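Local coordinates for muramidase (Sodiomyces alcalophilus, PDB 6ZM8), which probably hydrolyses peptidoglycan of bacterial cell walls as a fungal lysozyme (muramidase) of glycoside hydrolase family 25, at residues P3-S8 and P12-A17; E118-T123 and R130-Y135; D183-P186 and D190-W193. All coordinates share one frame; numbering follows the deposited sequence.

Contact 1: residues P3-S8 and P12-A17; sequences PGFDIS and PTTDFA
I7 and T14 are where the two backbones come nearest, with I7 CA 8.5 Å from T14 CA, so the space between is bridged by side chains alone. F5 and I7 both project from the same side of strand 2-7. T14 and F16 meet them from the other segment. The T14 methyl sits between the two rings. T14 OG1 stands beside the backbone N (chi1 -49°). This leaves CG2 to point at the F5 ring, at its edge and close to its plane, 3.8 Å from F5 CE2. The same T14 CG2 sits over the centre of the F16 ring, 3.5 Å above its plane. This is the first beta-alpha step of the family 25 barrel: strand 2-7 leads through a short loop into helix 16-22. D15 is the N-cap of that helix, and its OD1 accepts from R18 N. A serine in place of T14 would lack the methyl and would probably leave a gap between the F5 edge and the F16 face. I7 and T14 approach tip to tip, with I7 CD1 3.6 Å from T14 OG1. I7 CD1 also touches F16 CZ at 3.8 Å. The two phenylalanines meet obliquely, F5 CZ to F16 CE1 at 3.9 Å. Helix 42-51 covers this group further, with A49 against F16 and Q45 against I7.

Contact 2: residues E118-T123 and R130-Y135; sequences EDFVTT and RWPVIY
V121 and P132 meet in the beta-alpha-beta unit formed by strand 93-95, helix 110-128 and strand 133-136. The helix packs here on the residues that lead into the last of these strands. V121 CA and P132 CA are 6.1 Å apart. The V121 side chain and the proline ring cross at about a right angle. V121 CG1 lies 3.5 Å from P132 CG; V121 has a second conformer, so little can be read into how tight this is. P132 CG also meets the edge of the F120 ring, near its plane, 4.4 Å from F120 CE1. The F120 side chain swings away from its own N (chi1 -175°), which carries the ring to P132, to A73 and F76 of helix 69-78 and to L94. The contact thus lies in the layer between the helices and the strands of the barrel, where V133 pairs with L94 and I134 with W158. W131 meets the helix nearer the surface. Its six-membered ring turns to the backbone, with W131 CZ3 3.6 Å from V121 O and 4.0 Å from T122 CA. Both approaches are oblique to the indole. H125 stacks on this indole, and R154 makes a cation-pi contact with it. R154 also forms a salt bridge with E118, which has R150 as a second partner. Within the helix, D119 O is gripped twice. T123 OG1 donates to D119 O at 2.7 Å, and T123 N reaches D119 O from the opposite face of the carbonyl plane. The hydroxyl is tilted 25° from that plane.

Contact 3: residues D183-P186 and D190-W193; sequences DKYP and DSNW
D183 and D190 make the closest polar-to-carbon approaches of this contact. D190 OD1 lies 3.1 Å from D183 CB and 3.2 Å from D183 CA. D190 CG stands beside its own backbone N, anti to the carbonyl carbon (chi1 -49°), and this turns the carboxylate back over the start of the loop. The two acids do not touch through their oxygens: D183 OD2 is 5.1 Å from D190 OD1. The carboxylate of D190 also has that of D6 close by.

The hydrogen bonds run to residues beside the two segments. S191 OG has N182 OD1 as its polar partner, and N182 OD1 also accepts from K184 N. One side-chain oxygen therefore ties the turn to the strand. S191 is paired to Y181 and N182 by backbone bonds. These segments belong to a beta-hairpin: residues 183-186 lie in the loop that joins strand 178-182 to strand 190-194. Y185 OH is hydrogen-bonded to D24 OD2.

The remaining contacts are packing and ring stacking. The S191 hydroxyl lies against the loop backbone, with S191 OG 3.6 Å from Y185 CA. It also lies at the edge of the Y185 ring, close to its plane, 4.0 Å from Y185 CD1. Y185 CB lies 3.9 Å from D190 N, while the ring runs on away from the strand. P186 CD covers one face of that ring, 3.4 Å above the plane and offset toward the rim. F5 stacks with the same ring. A19 and N22 of helix 16-22 also touch Y185, and Y162, from another loop, covers D183 and D190.

Overall arrangement
Contacts 1 and 3 are neighbours, with centres 9 Å apart, because strands 2-7 and 190-194 pair antiparallel where the barrel closes. N192 bonds strand 2-7 twice: N192 N to G4 O and N192 ND2 to D6 OD2, both at 2.9 Å. Contact 2 lies across the chain's centre, with its centre 24 Å from each of the others and nearest atoms about 6 Å away. Q180 links the two sides, since its NE2 donates to D6 OD2 and its OE1 is hydrogen-bonded to Y135 OH. D6, beside D190, lies near the C-terminal end of strand 2-7. Y135, beside D95 and E97, lies near that of strand 133-136. In TIM-barrel enzymes the active site lies at these strand ends, so all three contacts probably reach its surroundings.

Contact 1: residues P3-S8 and P12-A17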
ATOM      1  N   PRO A   3      -7.629  -9.551 -10.224  1.00  6.23           N
ATOM      2  CA  PRO A   3      -6.782 -10.141  -9.190  1.00  5.81           C
ATOM      3  C   PRO A   3      -5.374  -9.556  -9.182  1.00  5.21           C
ATOM      4  O   PRO A   3      -4.789  -9.284 -10.234  1.00  5.83           O
ATOM      5  CB  PRO A   3      -6.716 -11.644  -9.569  1.00  7.15           C
ATOM      6  CG  PRO A   3      -7.309 -11.745 -10.912  1.00  7.77           C
ATOM      7  CD  PRO A   3      -7.775 -10.459 -11.375  1.00  8.02           C
ATOM      8  N   GLY A   4      -4.815  -9.488  -7.982  1.00  5.04           N
ATOM      9  CA  GLY A   4      -3.408  -9.207  -7.817  1.00  5.02           C
ATOM     10  C   GLY A   4      -2.964  -9.682  -6.439  1.00  4.78           C
ATOM     11  O   GLY A   4      -3.644 -10.452  -5.773  1.00  5.01           O
ATOM     12  N   PHE A   5      -1.773  -9.222  -6.023  1.00  4.85           N
ATOM     13  CA  PHE A   5      -1.163  -9.799  -4.832  1.00  4.79           C
ATOM     14  C   PHE A   5      -0.125  -8.816  -4.276  1.00  4.51           C
ATOM     15  O   PHE A   5       0.109  -7.748  -4.836  1.00  4.85           O
ATOM     16  CB  PHE A   5      -0.603 -11.217  -5.107  1.00  5.23           C
ATOM     17  CG  PHE A   5       0.609 -11.335  -5.998  1.00  5.35           C
ATOM     18  CD1 PHE A   5       0.554 -11.086  -7.370  1.00  6.21           C
ATOM     19  CD2 PHE A   5       1.814 -11.769  -5.469  1.00  6.01           C
ATOM     20  CE1 PHE A   5       1.657 -11.279  -8.181  1.00  6.80           C
ATOM     21  CE2 PHE A   5       2.926 -11.983  -6.275  1.00  6.83           C
ATOM     22  CZ  PHE A   5       2.837 -11.752  -7.638  1.00  6.83           C
ATOM     23  N   ASP A   6       0.473  -9.192  -3.147  1.00  4.73           N
ATOM     24  CA  ASP A   6       1.555  -8.390  -2.590  1.00  4.69           C
ATOM     25  C   ASP A   6       2.541  -9.308  -1.880  1.00  4.66           C
ATOM     26  O   ASP A   6       2.203 -10.398  -1.416  1.00  5.30           O
ATOM     27  CB  ASP A   6       1.056  -7.254  -1.661  1.00  4.89           C
ATOM     28  CG  ASP A   6       0.283  -7.765  -0.465  1.00  4.96           C
ATOM     29  OD1 ASP A   6       0.957  -8.195   0.513  1.00  5.76           O
ATOM     30  OD2 ASP A   6      -0.970  -7.758  -0.513  1.00  5.22           O
ATOM     31  N   ILE A   7       3.775  -8.828  -1.863  1.00  4.84           N
ATOM     32  CA  ILE A   7       4.939  -9.574  -1.369  1.00  5.13           C
ATOM     33  C   ILE A   7       5.902  -8.614  -0.672  1.00  5.10           C
ATOM     34  O   ILE A   7       5.893  -7.394  -0.869  1.00  5.38           O
ATOM     35  CB  ILE A   7       5.653 -10.321  -2.515  1.00  5.69           C
ATOM     36  CG1 ILE A   7       6.141  -9.336  -3.598  1.00  6.19           C
ATOM     37  CG2 ILE A   7       4.767 -11.424  -3.087  1.00  6.38           C
ATOM     38  CD1 ILE A   7       6.709 -10.014  -4.831  1.00  7.13           C
ATOM     39  N   SER A   8       6.770  -9.236   0.120  1.00  5.93           N
ATOM     40  CA  SER A   8       7.849  -8.547   0.825  1.00  5.92           C
ATOM     41  C   SER A   8       9.059  -9.460   0.841  1.00  6.00           C
ATOM     42  O   SER A   8       9.077 -10.531   0.211  1.00  6.68           O
ATOM     43  CB  SER A   8       7.437  -8.189   2.242  1.00  6.83           C
ATOM     44  OG  SER A   8       7.360  -9.364   3.031  1.00  7.88           O
ATOM     45  N   PRO A  12      10.636 -15.826  -0.345  1.00 10.49           N
ATOM     46  CA  PRO A  12      11.881 -16.079  -1.043  1.00 11.74           C
ATOM     47  C   PRO A  12      11.681 -16.078  -2.537  1.00 11.72           C
ATOM     48  O   PRO A  12      12.640 -15.820  -3.223  1.00 13.45           O
ATOM     49  CB  PRO A  12      12.321 -17.483  -0.559  1.00 12.81           C
ATOM     50  CG  PRO A  12      11.038 -18.140  -0.104  1.00 13.31           C
ATOM     51  CD  PRO A  12      10.226 -17.004   0.454  1.00 11.73           C
ATOM     52  N   THR A  13      10.525 -16.510  -3.021  1.00 11.75           N
ATOM     53  CA  THR A  13      10.310 -16.964  -4.400  1.00 14.05           C
ATOM     54  C   THR A  13       9.040 -16.322  -4.955  1.00 11.04           C
ATOM     55  O   THR A  13       7.971 -16.573  -4.407  1.00 12.40           O
ATOM     56  CB  THR A  13      10.306 -18.530  -4.458  1.00 18.68           C
ATOM     57  OG1 THR A  13      11.400 -19.028  -3.642  1.00 22.60           O
ATOM     58  CG2 THR A  13      10.331 -18.994  -5.889  1.00 23.58           C
ATOM     59  N   THR A  14       9.182 -15.658  -6.131  1.00 11.59           N
ATOM     60  CA  THR A  14       8.027 -15.227  -6.905  1.00  9.25           C
ATOM     61  C   THR A  14       8.349 -15.373  -8.380  1.00  9.60           C
ATOM     62  O   THR A  14       9.215 -14.689  -8.908  1.00 11.77           O
ATOM     63  CB  THR A  14       7.572 -13.783  -6.623  1.00  9.12           C
ATOM     64  OG1 THR A  14       7.460 -13.565  -5.216  1.00  9.34           O
ATOM     65  CG2 THR A  14       6.265 -13.518  -7.304  1.00 10.22           C
ATOM     66  N   ASP A  15       7.669 -16.301  -9.031  1.00  9.41           N
ATOM     67  CA  ASP A  15       7.755 -16.512 -10.490  1.00 10.16           C
ATOM     68  C   ASP A  15       6.663 -15.688 -11.134  1.00  8.89           C
ATOM     69  O   ASP A  15       5.474 -16.045 -11.060  1.00  8.42           O
ATOM     70  CB  ASP A  15       7.636 -17.984 -10.783  1.00 11.03           C
ATOM     71  CG  ASP A  15       7.653 -18.337 -12.254  1.00 12.51           C
ATOM     72  OD1 ASP A  15       7.416 -17.491 -13.079  1.00 12.65           O
ATOM     73  OD2 ASP A  15       7.806 -19.553 -12.526  1.00 17.09           O
ATOM     74  N   PHE A  16       7.023 -14.537 -11.658  1.00  9.08           N
ATOM     75  CA  PHE A  16       6.003 -13.602 -12.168  1.00  8.43           C
ATOM     76  C   PHE A  16       5.360 -14.070 -13.476  1.00  8.54           C
ATOM     77  O   PHE A  16       4.233 -13.719 -13.747  1.00  8.65           O
ATOM     78  CB  PHE A  16       6.569 -12.188 -12.307  1.00  9.01           C
ATOM     79  CG  PHE A  16       6.842 -11.542 -10.979  1.00  9.71           C
ATOM     80  CD1 PHE A  16       5.823 -10.864 -10.311  1.00 10.85           C
ATOM     81  CD2 PHE A  16       8.095 -11.623 -10.378  1.00 11.51           C
ATOM     82  CE1 PHE A  16       6.117 -10.259  -9.072  1.00 11.30           C
ATOM     83  CE2 PHE A  16       8.389 -11.015  -9.175  1.00 12.42           C
ATOM     84  CZ  PHE A  16       7.404 -10.333  -8.543  1.00 12.08           C
ATOM     85  N   ALA A  17       6.080 -14.878 -14.277  1.00  9.57           N
ATOM     86  CA  ALA A  17       5.421 -15.467 -15.448  1.00  9.93           C
ATOM     87  C   ALA A  17       4.274 -16.385 -14.984  1.00  9.51           C
ATOM     88  O   ALA A  17       3.160 -16.351 -15.563  1.00  9.44           O
ATOM     89  CB  ALA A  17       6.425 -16.227 -16.287  1.00 12.05           C
TER

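Contact 2: residues E118-T123 and R130-Y135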
ATOM      1  N   GLU A 118      -1.184  12.865   7.539  1.00  5.77           N
ATOM      2  CA  GLU A 118      -1.268  14.024   6.651  1.00  6.23           C
ATOM      3  C   GLU A 118       0.113  14.447   6.176  1.00  6.12           C
ATOM      4  O   GLU A 118       0.318  14.787   5.003  1.00  6.63           O
ATOM      5  CB  GLU A 118      -1.982  15.156   7.382  1.00  6.74           C
ATOM      6  CG  GLU A 118      -2.146  16.418   6.524  1.00  7.33           C
ATOM      7  CD  GLU A 118      -3.060  16.210   5.340  1.00  8.82           C
ATOM      8  OE1 GLU A 118      -4.246  15.912   5.543  1.00  9.38           O
ATOM      9  OE2 GLU A 118      -2.567  16.228   4.210  1.00 16.64           O
ATOM     10  N   ASP A 119       1.086  14.474   7.094  1.00  6.14           N
ATOM     11  CA  ASP A 119       2.436  14.870   6.723  1.00  6.35           C
ATOM     12  C   ASP A 119       3.021  13.884   5.694  1.00  5.95           C
ATOM     13  O   ASP A 119       3.647  14.291   4.706  1.00  6.56           O
ATOM     14  CB  ASP A 119       3.294  14.963   7.988  1.00  6.80           C
ATOM     15  CG  ASP A 119       4.597  15.703   7.823  1.00  7.62           C
ATOM     16  OD1 ASP A 119       4.711  16.556   6.952  1.00  9.79           O
ATOM     17  OD2 ASP A 119       5.503  15.418   8.667  1.00  7.84           O
ATOM     18  N   PHE A 120       2.817  12.592   5.913  1.00  5.59           N
ATOM     19  CA  PHE A 120       3.292  11.602   4.935  1.00  5.44           C
ATOM     20  C   PHE A 120       2.627  11.820   3.571  1.00  5.33           C
ATOM     21  O   PHE A 120       3.303  11.857   2.533  1.00  5.72           O
ATOM     22  CB  PHE A 120       3.028  10.179   5.459  1.00  5.36           C
ATOM     23  CG  PHE A 120       3.596   9.122   4.543  1.00  5.56           C
ATOM     24  CD1 PHE A 120       2.939   8.736   3.376  1.00  5.82           C
ATOM     25  CD2 PHE A 120       4.809   8.511   4.852  1.00  6.16           C
ATOM     26  CE1 PHE A 120       3.502   7.792   2.518  1.00  6.53           C
ATOM     27  CE2 PHE A 120       5.357   7.544   4.006  1.00  7.04           C
ATOM     28  CZ  PHE A 120       4.706   7.196   2.839  1.00  7.06           C
ATOM     29  N   VAL A 121       1.302  11.899   3.551  0.50  5.39           N
ATOM     30  CA  VAL A 121       0.652  11.891   2.227  0.50  5.56           C
ATOM     31  C   VAL A 121       0.876  13.229   1.498  0.50  5.79           C
ATOM     32  O   VAL A 121       0.961  13.235   0.281  0.50  5.56           O
ATOM     33  CB  VAL A 121      -0.843  11.512   2.299  0.50  5.67           C
ATOM     34  CG1 VAL A 121      -1.044  10.200   3.059  0.50  5.75           C
ATOM     35  CG2 VAL A 121      -1.700  12.589   2.911  0.50  6.26           C
ATOM     36  N   THR A 122       0.890  14.367   2.216  1.00  6.36           N
ATOM     37  CA  THR A 122       1.189  15.635   1.567  1.00  6.41           C
ATOM     38  C   THR A 122       2.614  15.632   1.028  1.00  6.12           C
ATOM     39  O   THR A 122       2.870  16.098  -0.093  1.00  6.65           O
ATOM     40  CB  THR A 122       0.945  16.784   2.551  1.00  7.79           C
ATOM     41  OG1 THR A 122      -0.439  16.881   2.819  1.00 11.29           O
ATOM     42  CG2 THR A 122       1.420  18.115   2.019  1.00  9.22           C
ATOM     43  N   THR A 123       3.559  15.132   1.818  1.00  5.83           N
ATOM     44  CA  THR A 123       4.955  15.102   1.376  1.00  6.10           C
ATOM     45  C   THR A 123       5.121  14.178   0.169  1.00  5.93           C
ATOM     46  O   THR A 123       5.778  14.529  -0.818  1.00  6.23           O
ATOM     47  CB  THR A 123       5.872  14.713   2.534  1.00  6.47           C
ATOM     48  OG1 THR A 123       5.728  15.670   3.596  1.00  6.98           O
ATOM     49  CG2 THR A 123       7.330  14.692   2.106  1.00  7.23           C
ATOM     50  N   ARG A 130       1.716  12.184  -6.803  1.00  5.45           N
ATOM     51  CA  ARG A 130       0.622  11.270  -6.531  1.00  5.56           C
ATOM     52  C   ARG A 130       0.235  11.270  -5.057  1.00  5.35           C
ATOM     53  O   ARG A 130       1.091  11.288  -4.167  1.00  5.75           O
ATOM     54  CB  ARG A 130       1.028   9.825  -6.859  1.00  6.12           C
ATOM     55  CG  ARG A 130       1.357   9.601  -8.342  1.00  7.20           C
ATOM     56  CD  ARG A 130       0.180   9.989  -9.246  1.00  8.21           C
ATOM     57  NE  ARG A 130      -1.058   9.314  -8.889  1.00  8.28           N
ATOM     58  CZ  ARG A 130      -1.459   8.125  -9.344  1.00  7.64           C
ATOM     59  NH1 ARG A 130      -0.744   7.502 -10.297  1.00  7.77           N
ATOM     60  NH2 ARG A 130      -2.599   7.583  -8.918  1.00  8.09           N
ATOM     61  N   TRP A 131      -1.080  11.204  -4.817  1.00  5.48           N
ATOM     62  CA  TRP A 131      -1.550  10.856  -3.485  1.00  5.60           C
ATOM     63  C   TRP A 131      -1.315   9.350  -3.291  1.00  5.34           C
ATOM     64  O   TRP A 131      -1.627   8.552  -4.165  1.00  6.08           O
ATOM     65  CB  TRP A 131      -3.037  11.173  -3.308  1.00  6.37           C
ATOM     66  CG  TRP A 131      -3.332  12.632  -3.462  1.00  6.73           C
ATOM     67  CD1 TRP A 131      -3.989  13.227  -4.494  1.00  8.56           C
ATOM     68  CD2 TRP A 131      -2.933  13.696  -2.598  1.00  7.33           C
ATOM     69  NE1 TRP A 131      -4.025  14.584  -4.323  1.00 10.36           N
ATOM     70  CE2 TRP A 131      -3.381  14.901  -3.169  1.00  9.43           C
ATOM     71  CE3 TRP A 131      -2.220  13.756  -1.409  1.00  8.78           C
ATOM     72  CZ2 TRP A 131      -3.135  16.147  -2.584  1.00 12.26           C
ATOM     73  CZ3 TRP A 131      -1.986  14.996  -0.838  1.00 11.53           C
ATOM     74  CH2 TRP A 131      -2.434  16.180  -1.414  1.00 12.89           C
ATOM     75  N   PRO A 132      -0.766   8.947  -2.148  1.00  5.21           N
ATOM     76  CA  PRO A 132      -0.531   7.528  -1.918  1.00  5.12           C
ATOM     77  C   PRO A 132      -1.843   6.800  -1.642  1.00  4.70           C
ATOM     78  O   PRO A 132      -2.831   7.363  -1.166  1.00  5.63           O
ATOM     79  CB  PRO A 132       0.391   7.513  -0.713  1.00  5.77           C
ATOM     80  CG  PRO A 132      -0.058   8.739   0.065  1.00  6.58           C
ATOM     81  CD  PRO A 132      -0.401   9.774  -0.991  1.00  5.92           C
ATOM     82  N   VAL A 133      -1.803   5.486  -1.902  1.00  4.57           N
ATOM     83  CA  VAL A 133      -2.806   4.576  -1.373  1.00  4.55           C
ATOM     84  C   VAL A 133      -2.588   4.425   0.134  1.00  4.52           C
ATOM     85  O   VAL A 133      -1.438   4.470   0.601  1.00  5.36           O
ATOM     86  CB  VAL A 133      -2.631   3.230  -2.113  1.00  4.76           C
ATOM     87  CG1 VAL A 133      -3.393   2.077  -1.471  1.00  5.61           C
ATOM     88  CG2 VAL A 133      -3.052   3.387  -3.574  1.00  5.61           C
ATOM     89  N   ILE A 134      -3.675   4.260   0.888  1.00  4.54           N
ATOM     90  CA  ILE A 134      -3.578   3.936   2.311  1.00  4.54           C
ATOM     91  C   ILE A 134      -4.029   2.492   2.507  1.00  4.30           C
ATOM     92  O   ILE A 134      -5.177   2.153   2.183  1.00  4.80           O
ATOM     93  CB  ILE A 134      -4.406   4.900   3.164  1.00  5.01           C
ATOM     94  CG1 ILE A 134      -3.740   6.272   3.169  1.00  5.72           C
ATOM     95  CG2 ILE A 134      -4.595   4.357   4.593  1.00  5.68           C
ATOM     96  CD1 ILE A 134      -4.556   7.368   3.836  1.00  6.47           C
ATOM     97  N   TYR A 135      -3.119   1.673   3.059  1.00  4.33           N
ATOM     98  CA  TYR A 135      -3.428   0.301   3.484  1.00  4.31           C
ATOM     99  C   TYR A 135      -3.638   0.324   4.994  1.00  4.38           C
ATOM    100  O   TYR A 135      -2.765   0.779   5.744  1.00  4.74           O
ATOM    101  CB  TYR A 135      -2.285  -0.643   3.134  1.00  4.70           C
ATOM    102  CG  TYR A 135      -2.440  -2.032   3.746  1.00  5.07           C
ATOM    103  CD1 TYR A 135      -2.000  -2.297   5.043  1.00  5.99           C
ATOM    104  CD2 TYR A 135      -3.004  -3.077   3.032  1.00  5.18           C
ATOM    105  CE1 TYR A 135      -2.117  -3.549   5.601  1.00  6.67           C
ATOM    106  CE2 TYR A 135      -3.101  -4.360   3.562  1.00  5.33           C
ATOM    107  CZ  TYR A 135      -2.648  -4.603   4.866  1.00  5.91           C
ATOM    108  OH  TYR A 135      -2.687  -5.845   5.432  1.00  6.90           O
TER

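Contact 3: residues D183-P186 and D190-W193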
ATOM      1  N   ASP A 183      -3.971 -14.077   3.191  1.00  6.09           N
ATOM      2  CA  ASP A 183      -2.514 -14.111   3.281  1.00  6.33           C
ATOM      3  C   ASP A 183      -1.951 -15.417   2.721  1.00  6.81           C
ATOM      4  O   ASP A 183      -0.923 -15.935   3.221  1.00  8.25           O
ATOM      5  CB  ASP A 183      -2.008 -13.808   4.668  1.00  7.44           C
ATOM      6  CG  ASP A 183      -2.479 -14.748   5.751  1.00  8.88           C
ATOM      7  OD1 ASP A 183      -3.180 -15.706   5.457  1.00  9.85           O
ATOM      8  OD2 ASP A 183      -2.109 -14.511   6.926  1.00 11.71           O
ATOM      9  N   LYS A 184      -2.593 -15.908   1.662  1.00  6.71           N
ATOM     10  CA  LYS A 184      -2.342 -17.237   1.115  1.00  7.80           C
ATOM     11  C   LYS A 184      -2.172 -17.172  -0.401  1.00  7.01           C
ATOM     12  O   LYS A 184      -2.637 -18.058  -1.124  1.00  8.17           O
ATOM     13  CB  LYS A 184      -3.460 -18.210   1.495  1.00 10.87           C
ATOM     14  CG  LYS A 184      -3.683 -18.412   2.961  1.00 14.33           C
ATOM     15  CD  LYS A 184      -4.942 -19.206   3.219  1.00 21.05           C
ATOM     16  CE  LYS A 184      -5.076 -19.614   4.663  1.00 26.87           C
ATOM     17  NZ  LYS A 184      -6.358 -20.292   4.905  1.00 26.18           N
ATOM     18  N   TYR A 185      -1.449 -16.181  -0.905  1.00  6.63           N
ATOM     19  CA  TYR A 185      -1.101 -16.211  -2.325  1.00  6.43           C
ATOM     20  C   TYR A 185      -0.381 -17.530  -2.593  1.00  6.67           C
ATOM     21  O   TYR A 185       0.464 -17.952  -1.785  1.00  7.12           O
ATOM     22  CB  TYR A 185      -0.205 -15.015  -2.677  1.00  6.14           C
ATOM     23  CG  TYR A 185       0.016 -14.908  -4.160  1.00  6.19           C
ATOM     24  CD1 TYR A 185      -1.033 -14.479  -4.967  1.00  6.09           C
ATOM     25  CD2 TYR A 185       1.195 -15.303  -4.769  1.00  6.66           C
ATOM     26  CE1 TYR A 185      -0.955 -14.510  -6.347  1.00  6.29           C
ATOM     27  CE2 TYR A 185       1.297 -15.347  -6.163  1.00  6.62           C
ATOM     28  CZ  TYR A 185       0.201 -14.972  -6.953  1.00  6.30           C
ATOM     29  OH  TYR A 185       0.320 -15.070  -8.310  1.00  7.12           O
ATOM     30  N   PRO A 186      -0.623 -18.210  -3.734  1.00  6.86           N
ATOM     31  CA  PRO A 186      -0.097 -19.590  -3.874  1.00  7.72           C
ATOM     32  C   PRO A 186       1.413 -19.692  -3.823  1.00  8.17           C
ATOM     33  O   PRO A 186       1.926 -20.722  -3.387  1.00 10.07           O
ATOM     34  CB  PRO A 186      -0.652 -20.058  -5.213  1.00  9.49           C
ATOM     35  CG  PRO A 186      -1.161 -18.826  -5.912  1.00  9.85           C
ATOM     36  CD  PRO A 186      -1.587 -17.922  -4.800  1.00  7.22           C
ATOM     37  N   ASP A 190       0.263 -12.140  -0.028  1.00  5.43           N
ATOM     38  CA  ASP A 190      -1.144 -11.884   0.214  1.00  4.99           C
ATOM     39  C   ASP A 190      -1.894 -11.690  -1.100  1.00  5.00           C
ATOM     40  O   ASP A 190      -1.307 -11.277  -2.090  1.00  5.55           O
ATOM     41  CB  ASP A 190      -1.342 -10.633   1.085  1.00  5.47           C
ATOM     42  CG  ASP A 190      -0.439 -10.683   2.303  1.00  6.28           C
ATOM     43  OD1 ASP A 190      -0.530 -11.597   3.087  1.00  7.82           O
ATOM     44  OD2 ASP A 190       0.432  -9.737   2.444  1.00  6.38           O
ATOM     45  N   SER A 191      -3.197 -11.982  -1.087  1.00  5.02           N
ATOM     46  CA  SER A 191      -4.019 -11.839  -2.277  1.00  4.85           C
ATOM     47  C   SER A 191      -4.898 -10.595  -2.175  1.00  4.71           C
ATOM     48  O   SER A 191      -5.462 -10.322  -1.114  1.00  5.00           O
ATOM     49  CB  SER A 191      -4.932 -13.049  -2.471  1.00  5.34           C
ATOM     50  OG  SER A 191      -4.165 -14.254  -2.516  1.00  5.85           O
ATOM     51  N   ASN A 192      -5.032  -9.899  -3.307  1.00  4.86           N
ATOM     52  CA  ASN A 192      -5.813  -8.677  -3.393  1.00  4.83           C
ATOM     53  C   ASN A 192      -6.796  -8.741  -4.566  1.00  4.93           C
ATOM     54  O   ASN A 192      -6.535  -9.337  -5.608  1.00  5.79           O
ATOM     55  CB  ASN A 192      -4.908  -7.459  -3.648  1.00  4.99           C
ATOM     56  CG  ASN A 192      -3.935  -7.277  -2.503  1.00  4.74           C
ATOM     57  OD1 ASN A 192      -4.343  -7.056  -1.369  1.00  5.05           O
ATOM     58  ND2 ASN A 192      -2.633  -7.381  -2.802  1.00  5.58           N
ATOM     59  N   TRP A 193      -7.896  -8.002  -4.394  1.00  4.94           N
ATOM     60  CA  TRP A 193      -8.776  -7.609  -5.493  1.00  5.40           C
ATOM     61  C   TRP A 193      -8.626  -6.123  -5.736  1.00  5.37           C
ATOM     62  O   TRP A 193      -8.597  -5.332  -4.786  1.00  6.20           O
ATOM     63  CB  TRP A 193     -10.245  -7.875  -5.170  1.00  5.97           C
ATOM     64  CG  TRP A 193     -10.600  -9.316  -4.968  1.00  6.22           C
ATOM     65  CD1 TRP A 193     -11.148  -9.868  -3.856  1.00  6.48           C
ATOM     66  CD2 TRP A 193     -10.430 -10.416  -5.893  1.00  6.93           C
ATOM     67  NE1 TRP A 193     -11.361 -11.211  -4.014  1.00  7.05           N
ATOM     68  CE2 TRP A 193     -10.883 -11.599  -5.234  1.00  7.04           C
ATOM     69  CE3 TRP A 193      -9.929 -10.528  -7.192  1.00  8.05           C
ATOM     70  CZ2 TRP A 193     -10.834 -12.862  -5.844  1.00  8.15           C
ATOM     71  CZ3 TRP A 193      -9.878 -11.775  -7.788  1.00  9.08           C
ATOM     72  CH2 TRP A 193     -10.331 -12.917  -7.127  1.00  8.87           C
TER